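PDB 3I4G: SusD-like carbohydrate binding protein BF1063, which probably binds carbohydrate at the outer membrane of Bacteroides fragilis, as a member of the SusD family of glycan-capturing lipoproteins. Local coordinates for residues E451-R454 and Y455-I458; M53-M56 and E57-S60; H442-R445 and I446-M450; I385-A388 and E389-L392. All coordinates share one frame; numbering follows the deposited sequence.

Interaction 1: residues E451-R454 and Y455-I458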
# COMPACT_ATOMS: atom_id res chain seq x y z
N GLU A 451 4.59 0.02 1.47
CA GLU A 451 3.62 -0.99 1.03
C GLU A 451 2.35 -0.38 0.47
O GLU A 451 1.42 -1.11 0.12
CB GLU A 451 3.26 -1.94 2.18
CG GLU A 451 4.51 -2.69 2.67
CD GLU A 451 4.28 -3.65 3.80
OE1 GLU A 451 3.28 -4.41 3.74
OE2 GLU A 451 5.11 -3.65 4.75
N GLY A 452 2.29 0.93 0.30
CA GLY A 452 1.14 1.58 -0.33
C GLY A 452 -0.03 1.88 0.57
O GLY A 452 -1.15 2.13 0.08
N ILE A 453 0.19 1.93 1.90
CA ILE A 453 -0.87 2.17 2.88
C ILE A 453 -0.73 3.55 3.52
O ILE A 453 -1.68 4.07 4.11
CB ILE A 453 -0.86 1.02 3.92
CG1 ILE A 453 -1.06 -0.31 3.22
CG2 ILE A 453 -1.95 1.24 4.99
CD1 ILE A 453 -0.77 -1.51 4.11
N ARG A 454 0.45 4.16 3.42
CA ARG A 454 0.70 5.42 4.14
C ARG A 454 -0.24 6.54 3.70
O ARG A 454 -0.73 7.28 4.55
CB ARG A 454 2.13 5.87 3.93
CG ARG A 454 2.52 7.13 4.72
CD ARG A 454 2.45 7.01 6.21
NE ARG A 454 2.90 8.25 6.83
CZ ARG A 454 2.78 8.53 8.10
NH1 ARG A 454 2.21 7.67 8.92
NH2 ARG A 454 3.22 9.68 8.57
N TYR A 455 -0.45 6.69 2.40
CA TYR A 455 -1.35 7.73 1.92
C TYR A 455 -2.75 7.48 2.46
O TYR A 455 -3.39 8.44 2.97
CB TYR A 455 -1.31 7.77 0.39
CG TYR A 455 -2.21 8.79 -0.25
CD1 TYR A 455 -2.00 10.15 -0.12
CD2 TYR A 455 -3.27 8.39 -1.01
CE1 TYR A 455 -2.84 11.06 -0.72
CE2 TYR A 455 -4.09 9.27 -1.64
CZ TYR A 455 -3.87 10.62 -1.51
OH TYR A 455 -4.69 11.52 -2.14
N TRP A 456 -3.24 6.25 2.37
CA TRP A 456 -4.56 5.94 2.92
C TRP A 456 -4.63 6.34 4.39
O TRP A 456 -5.61 6.91 4.86
CB TRP A 456 -4.83 4.44 2.72
CG TRP A 456 -6.20 4.04 3.09
CD1 TRP A 456 -7.32 4.26 2.35
CD2 TRP A 456 -6.62 3.39 4.29
NE1 TRP A 456 -8.44 3.80 3.03
CE2 TRP A 456 -8.03 3.26 4.23
CE3 TRP A 456 -5.94 2.88 5.41
CZ2 TRP A 456 -8.78 2.66 5.25
CZ3 TRP A 456 -6.69 2.27 6.40
CH2 TRP A 456 -8.08 2.17 6.31
N ASP A 457 -3.58 6.06 5.16
CA ASP A 457 -3.58 6.41 6.58
C ASP A 457 -3.57 7.92 6.83
O ASP A 457 -4.36 8.43 7.63
CB ASP A 457 -2.37 5.81 7.28
CG ASP A 457 -2.46 4.32 7.52
OD1 ASP A 457 -3.57 3.74 7.54
OD2 ASP A 457 -1.37 3.74 7.76
N ILE A 458 -2.68 8.67 6.17
CA ILE A 458 -2.58 10.09 6.46
C ILE A 458 -3.85 10.83 5.99
O ILE A 458 -4.28 11.81 6.61
CB ILE A 458 -1.30 10.75 5.94
CG1 ILE A 458 -1.22 10.67 4.42
CG2 ILE A 458 -0.08 10.09 6.58
CD1 ILE A 458 0.08 11.33 3.83
O HOH W 1 -2.41 4.47 0.20
O HOH W 2 1.06 4.91 8.46
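Trp-456 and Asp-457 meet Ile-453 where the chain passes from the loop 451-453 into the first turn of helix 454-461, a worked example of how a buried helix start is satisfied by main chain, water and side chains together. The Tyr-455 ring leads away from 451-454 and meets the ring of Tyr-139, its OH bonding to Trp-513 NE1. Trp-456 donates its backbone N-H to a water, 2.9 Å from that N, which in turn donates to Gly-452 O; water thus joins the loop to a helix N-H. The indole runs outward, its CE3 meeting Ile-453 CG2 obliquely at 4.3 Å, while NE1 bonds to Ser-138. Asp-457 N then donates to Ile-453 O at 2.9 Å, closing the first full helical turn. Its carboxylate passes obliquely by Ile-453 CG2, with OD2 3.8 Å from that methyl. OD2 is gripped twice: it pairs with Arg-444 and accepts from a second water, 2.8 Å away. That water also accepts from Arg-454 NH1, in the guanidinium plane, and so bridges two charged groups whose NH1 and OD2 stay 5.4 Å apart. Ile-458 N reaches Arg-454 O at 2.9 Å, nearly straight at 166°. With CG2 anti to its own carbonyl carbon, Ile-458 lays that methyl over one face of the Arg-454 guanidinium, 3.5 Å from NE and toward the rim. Arg-454, bent at chi2 (62°), carries its NH2 to a salt bridge with Asp-61. Around this turn, helix 197-211 packs on Ile-453 and Trp-456, helix 72-78 on Tyr-455, and the preceding helix 433-447 on Ile-453, Arg-454 and Trp-456.

Interaction 2: residues M53-M56 and E57-S60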
# COMPACT_ATOMS: atom_id res chain seq x y z
N MSE A 53 -0.84 0.37 -5.95
CA MSE A 53 -0.69 0.18 -4.53
C MSE A 53 0.66 0.69 -4.01
O MSE A 53 0.73 1.75 -3.41
CB MSE A 53 -0.88 -1.31 -4.19
CG MSE A 53 -0.77 -1.67 -2.67
SE MSE A 53 -1.33 -3.44 -2.27
CE MSE A 53 0.23 -4.34 -3.06
N ILE A 54 1.74 -0.03 -4.28
CA ILE A 54 3.07 0.33 -3.75
C ILE A 54 3.45 1.74 -4.08
O ILE A 54 3.86 2.51 -3.19
CB ILE A 54 4.12 -0.67 -4.26
CG1 ILE A 54 3.86 -2.05 -3.66
CG2 ILE A 54 5.56 -0.22 -3.92
CD1 ILE A 54 4.55 -3.19 -4.46
N MSE A 55 3.23 2.14 -5.33
CA MSE A 55 3.65 3.49 -5.70
C MSE A 55 2.75 4.58 -5.18
O MSE A 55 3.16 5.75 -5.29
CB MSE A 55 3.82 3.59 -7.20
CG MSE A 55 4.94 2.68 -7.71
SE MSE A 55 5.26 2.85 -9.60
CE MSE A 55 6.87 1.91 -9.70
N MSE A 56 1.62 4.28 -4.54
CA MSE A 56 0.92 5.31 -3.81
C MSE A 56 1.81 5.87 -2.72
O MSE A 56 1.52 6.94 -2.20
CB MSE A 56 -0.39 4.83 -3.18
CG MSE A 56 -1.48 4.62 -4.14
SE MSE A 56 -3.21 4.54 -3.27
CE MSE A 56 -4.08 6.13 -3.96
N GLU A 57 2.88 5.18 -2.33
CA GLU A 57 3.77 5.76 -1.33
C GLU A 57 4.37 7.07 -1.85
O GLU A 57 4.76 7.93 -1.05
CB GLU A 57 4.88 4.77 -0.94
CG GLU A 57 5.21 4.80 0.51
CD GLU A 57 4.27 4.02 1.39
OE1 GLU A 57 3.13 3.71 1.00
OE2 GLU A 57 4.63 3.77 2.52
N HIS A 58 4.46 7.23 -3.15
CA HIS A 58 4.92 8.48 -3.76
C HIS A 58 4.05 9.69 -3.47
O HIS A 58 4.49 10.83 -3.67
CB HIS A 58 5.04 8.37 -5.29
CG HIS A 58 5.92 7.28 -5.76
ND1 HIS A 58 6.06 6.95 -7.09
CD2 HIS A 58 6.65 6.37 -5.07
CE1 HIS A 58 6.89 5.93 -7.20
NE2 HIS A 58 7.25 5.54 -5.99
N LEU A 59 2.82 9.44 -3.02
CA LEU A 59 1.88 10.49 -2.68
C LEU A 59 1.95 10.86 -1.22
O LEU A 59 1.19 11.71 -0.77
CB LEU A 59 0.46 9.98 -2.98
CG LEU A 59 0.23 9.43 -4.39
CD1 LEU A 59 -1.26 9.04 -4.56
CD2 LEU A 59 0.68 10.41 -5.49
N SER A 60 2.80 10.18 -0.46
CA SER A 60 2.89 10.32 0.97
C SER A 60 4.22 10.95 1.39
O SER A 60 5.10 11.18 0.57
CB SER A 60 2.78 8.95 1.66
OG SER A 60 3.96 8.20 1.58
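Met-55 and His-58 lie side by side and point the same way, so that the selenomethionine's root covers the imidazole: Met-55 CB sits 4.0 Å from the ring centroid and 19° off the normal, a CH-pi contact over the face. Met-55 CG continues along the ring to within 3.8 Å of His-58 CE1, whereas the selenium is only obliquely placed. The backbone shares in this, because Met-55 O lies 3.1 Å above the His-58 ring plane, toward its rim. ND1 of the ring is hydrogen-bonded to Asp-65 OD2; its buried NE2 has no partner in the model. Met-56 and Leu-59 cross at a slant, touching through CE and CD1 at 4.1 Å. Glu-57 leaves the turn on another course, bent at chi2 (80°), and its OE2 accepts from Asn-62 and Met-450. Ser-60, with chi1 at 77°, folds OG back to Glu-57 O at 2.8 Å, and that oxygen also receives Ser-60 N. A run of i+3 to i bonds, three of them across the two segments, underlies the arrangement, such as Leu-59 N to Met-56 O at 2.9 Å. This spacing defines a 3-10 helix, here a short extension winding on from helix 50-54.

Interaction 3: residues H442-R445 and I446-M450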
# COMPACT_ATOMS: atom_id res chain seq x y z
N HIS A 442 2.88 5.71 14.71
CA HIS A 442 4.28 5.63 14.32
C HIS A 442 4.70 4.19 14.03
O HIS A 442 5.42 3.93 13.05
CB HIS A 442 5.17 6.23 15.40
CG HIS A 442 6.62 6.12 15.08
ND1 HIS A 442 7.43 5.15 15.62
CD2 HIS A 442 7.37 6.80 14.19
CE1 HIS A 442 8.65 5.27 15.08
NE2 HIS A 442 8.64 6.27 14.24
N GLU A 443 4.29 3.23 14.86
CA GLU A 443 4.67 1.86 14.63
C GLU A 443 4.09 1.38 13.31
O GLU A 443 4.74 0.66 12.58
CB GLU A 443 4.22 0.97 15.79
CG GLU A 443 4.76 -0.43 15.70
CD GLU A 443 6.28 -0.47 15.89
OE1 GLU A 443 6.87 0.38 16.63
OE2 GLU A 443 6.92 -1.37 15.33
N ARG A 444 2.85 1.76 13.03
CA ARG A 444 2.23 1.41 11.81
C ARG A 444 3.02 1.98 10.62
O ARG A 444 3.23 1.31 9.60
CB ARG A 444 0.78 1.93 11.82
CG ARG A 444 -0.01 1.57 10.66
CD ARG A 444 -1.44 2.17 10.82
NE ARG A 444 -2.20 1.87 9.65
CZ ARG A 444 -3.05 0.87 9.50
NH1 ARG A 444 -3.32 0.01 10.48
NH2 ARG A 444 -3.61 0.75 8.33
N ARG A 445 3.48 3.22 10.72
CA ARG A 445 4.29 3.84 9.67
C ARG A 445 5.54 3.01 9.39
O ARG A 445 5.87 2.70 8.24
CB ARG A 445 4.71 5.25 10.07
CG ARG A 445 5.46 5.95 9.00
CD ARG A 445 5.96 7.32 9.34
NE ARG A 445 6.49 7.97 8.11
CZ ARG A 445 7.04 9.17 8.05
NH1 ARG A 445 7.21 9.89 9.13
NH2 ARG A 445 7.46 9.62 6.88
N ILE A 446 6.23 2.63 10.45
CA ILE A 446 7.45 1.86 10.28
C ILE A 446 7.19 0.46 9.75
O ILE A 446 7.77 0.00 8.77
CB ILE A 446 8.22 1.77 11.62
CG1 ILE A 446 8.66 3.15 12.11
CG2 ILE A 446 9.42 0.82 11.52
CD1 ILE A 446 9.42 3.99 11.10
N GLU A 447 6.23 -0.22 10.37
CA GLU A 447 5.96 -1.61 9.98
C GLU A 447 5.52 -1.75 8.54
O GLU A 447 5.97 -2.67 7.85
CB GLU A 447 4.91 -2.20 10.91
CG GLU A 447 4.49 -3.60 10.57
CD GLU A 447 5.58 -4.65 10.70
OE1 GLU A 447 6.59 -4.39 11.38
OE2 GLU A 447 5.40 -5.74 10.12
N LEU A 448 4.70 -0.82 8.06
CA LEU A 448 4.11 -0.92 6.73
C LEU A 448 4.76 -0.03 5.71
O LEU A 448 4.24 0.10 4.60
CB LEU A 448 2.61 -0.58 6.81
CG LEU A 448 1.78 -1.42 7.76
CD1 LEU A 448 0.35 -0.84 7.85
CD2 LEU A 448 1.75 -2.90 7.35
N ALA A 449 5.92 0.53 6.00
CA ALA A 449 6.55 1.46 5.08
C ALA A 449 6.80 0.86 3.70
O ALA A 449 7.31 -0.26 3.56
CB ALA A 449 7.86 2.02 5.67
N MSE A 450 6.48 1.64 2.67
CA MSE A 450 6.67 1.32 1.25
C MSE A 450 5.68 0.30 0.73
O MSE A 450 5.86 -0.17 -0.39
CB MSE A 450 8.11 0.87 0.93
CG MSE A 450 9.17 1.88 1.36
SE MSE A 450 8.96 3.72 0.72
CE MSE A 450 8.86 3.28 -1.17
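His-442 and Ile-446, like Arg-444 and Leu-448, form i to i+4 contacts along the last turns of helix 433-447, where the helix, buried over most of this stretch, gives way to the loop leading to helix 454-461. In the first pair the isoleucine comes over the imidazole face: Ile-446 CG1 is 4.0 Å from the ring centroid and 29° off the normal, a CH-pi contact, with His-442 CE1 the nearest ring atom at 3.6 Å. The ring's NE2 bonds to the carbonyl of Ser-290. In the second pair, an extended Arg-444 (chi1 -176°, with CG turned away from its backbone N) runs past the leucine. Leu-448 CD1 touches Arg-444 CG at 3.7 Å and then lies over the guanidinium face, 4.1 Å above its centre, while NE pairs with Asp-457. Glu-443 and Glu-447 stand on one side, their carboxylates apart (OE2 to OE1, 5.0 Å); Arg-318 pairs with both and would probably ease their mutual repulsion. Further pairs, with Arg-418 for Glu-443 and with Arg-386 and Arg-420 for Glu-447, add to a dense buried charge network. Backbone bonds keep the helical spacing up to Leu-448 N, which reaches Arg-444 O at 3.0 Å; Ala-449 N makes just a weak bond to Ile-446 O. The whole is the C-terminal turn of an alpha-helix, whose i to i+4 side-chain pairs persist up to Leu-448, the first residue to leave helical angles.

Interaction 4: residues I385-A388 and E389-L392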
# COMPACT_ATOMS: atom_id res chain seq x y z
N ILE A 385 -2.96 -7.46 2.72
CA ILE A 385 -3.30 -7.49 4.13
C ILE A 385 -2.35 -8.44 4.85
O ILE A 385 -2.29 -9.63 4.54
CB ILE A 385 -4.74 -7.99 4.40
CG1 ILE A 385 -5.80 -7.13 3.69
CG2 ILE A 385 -5.03 -8.09 5.91
CD1 ILE A 385 -5.93 -5.67 4.16
N ARG A 386 -1.60 -7.89 5.79
CA ARG A 386 -0.70 -8.64 6.66
C ARG A 386 -1.26 -8.67 8.08
O ARG A 386 -1.86 -7.71 8.57
CB ARG A 386 0.71 -8.04 6.67
CG ARG A 386 1.36 -8.03 5.34
CD ARG A 386 2.87 -7.84 5.36
NE ARG A 386 3.38 -6.53 5.77
CZ ARG A 386 3.96 -6.25 6.95
NH1 ARG A 386 3.94 -7.09 8.00
NH2 ARG A 386 4.52 -5.07 7.11
N TYR A 387 -0.98 -9.78 8.77
CA TYR A 387 -1.43 -9.89 10.17
C TYR A 387 -0.84 -8.77 11.04
O TYR A 387 -1.46 -8.34 11.99
CB TYR A 387 -1.10 -11.26 10.74
CG TYR A 387 -1.76 -11.63 12.06
CD1 TYR A 387 -3.13 -11.58 12.20
CD2 TYR A 387 -1.00 -12.05 13.14
CE1 TYR A 387 -3.73 -11.96 13.38
CE2 TYR A 387 -1.59 -12.43 14.32
CZ TYR A 387 -2.94 -12.38 14.42
OH TYR A 387 -3.56 -12.80 15.60
N ALA A 388 0.37 -8.26 10.74
CA ALA A 388 0.86 -7.15 11.52
C ALA A 388 -0.07 -5.94 11.45
O ALA A 388 -0.23 -5.23 12.44
CB ALA A 388 2.21 -6.73 11.05
N GLU A 389 -0.68 -5.69 10.29
CA GLU A 389 -1.62 -4.57 10.19
C GLU A 389 -2.87 -4.88 11.03
O GLU A 389 -3.45 -3.99 11.65
CB GLU A 389 -2.03 -4.31 8.74
CG GLU A 389 -3.03 -3.14 8.68
CD GLU A 389 -3.66 -2.88 7.33
OE1 GLU A 389 -3.14 -3.37 6.31
OE2 GLU A 389 -4.70 -2.17 7.30
N VAL A 390 -3.33 -6.13 11.02
CA VAL A 390 -4.47 -6.51 11.84
C VAL A 390 -4.22 -6.24 13.32
O VAL A 390 -5.09 -5.69 14.01
CB VAL A 390 -4.81 -8.02 11.62
CG1 VAL A 390 -5.86 -8.52 12.59
CG2 VAL A 390 -5.26 -8.25 10.16
N LEU A 391 -3.04 -6.63 13.81
CA LEU A 391 -2.71 -6.41 15.22
C LEU A 391 -2.62 -4.94 15.55
O LEU A 391 -3.18 -4.48 16.56
CB LEU A 391 -1.39 -7.10 15.58
CG LEU A 391 -1.35 -8.61 15.47
CD1 LEU A 391 0.04 -9.15 15.86
CD2 LEU A 391 -2.43 -9.26 16.35
N LEU A 392 -1.98 -4.15 14.69
CA LEU A 392 -1.89 -2.70 14.95
C LEU A 392 -3.24 -2.02 14.76
O LEU A 392 -3.54 -1.04 15.43
CB LEU A 392 -0.82 -2.06 14.08
CG LEU A 392 0.60 -2.55 14.30
CD1 LEU A 392 1.57 -1.99 13.26
CD2 LEU A 392 1.08 -2.24 15.72
O HOH W 3 -1.14 -5.13 5.66
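Tyr-387 and Leu-391 supply the main apolar contact of this helix start, an instance of an aromatic residue covered by its i+4 neighbour. The leucine comes over one face of the ring: its CG stands 4.0 Å above the plane, toward the rim, and its CD2 reaches Tyr-387 CZ at 3.7 Å in an off-centre CH-pi contact. Tyr-387 CG lies opposite its backbone N (chi1 -167°), which swings the ring along the helix toward this leucine. Val-390 approaches the same ring obliquely, its CB 4.0 Å from Tyr-387 CD1, and with CG2 it also touches Ile-385 CG2 at 4.3 Å.

The helical bonds start at Arg-386, the N-cap residue. Its carbonyl O accepts from Val-390 N at 3.3 Å and, weakly, from Glu-389 N. The regular series then goes on, with Leu-391 N bonding to Tyr-387 O at 3.0 Å and Leu-392 N to Ala-388 O.

Among polar side chains, extended Glu-389 reaches back past the helix start: a water 2.7 Å from its OE1 donates to it and accepts from Arg-386 N, tying the last strand residue to the first turn. Glu-389 OE2 pairs with Arg-206, while the Arg-386 guanidinium pairs with Glu-250, Glu-447 and Glu-451.

The segment therefore marks the step from strand 380-386 into helix 387-400. Helix 197-211 packs against Ile-385, helix 214-227 against Tyr-387, Val-390 and Leu-391, and strand 251-252 against Ile-385, Arg-386 and Val-390.

How the interactions relate
Each of the four contacts closes only a local turn, and none nests in or crosses another; along the chain they come in series, interaction 2 first, then 4, 3 and 1. Space reorders them. Interaction 2, from the N-terminal part, meets the loop 448-452 through Glu-57, whose carboxylate reaches Met-450 N and, weakly, Gly-452 N. Interactions 3 and 1 end and begin neighbouring helices, joined by the Arg-444 to Asp-457 salt bridge. Arg-386 of interaction 4 binds Glu-447 and Glu-451, so strand 380-386 and helix 387-400 join the same charged core. Interactions 2 and 4 do not touch, their nearest atoms being about 7 Å apart.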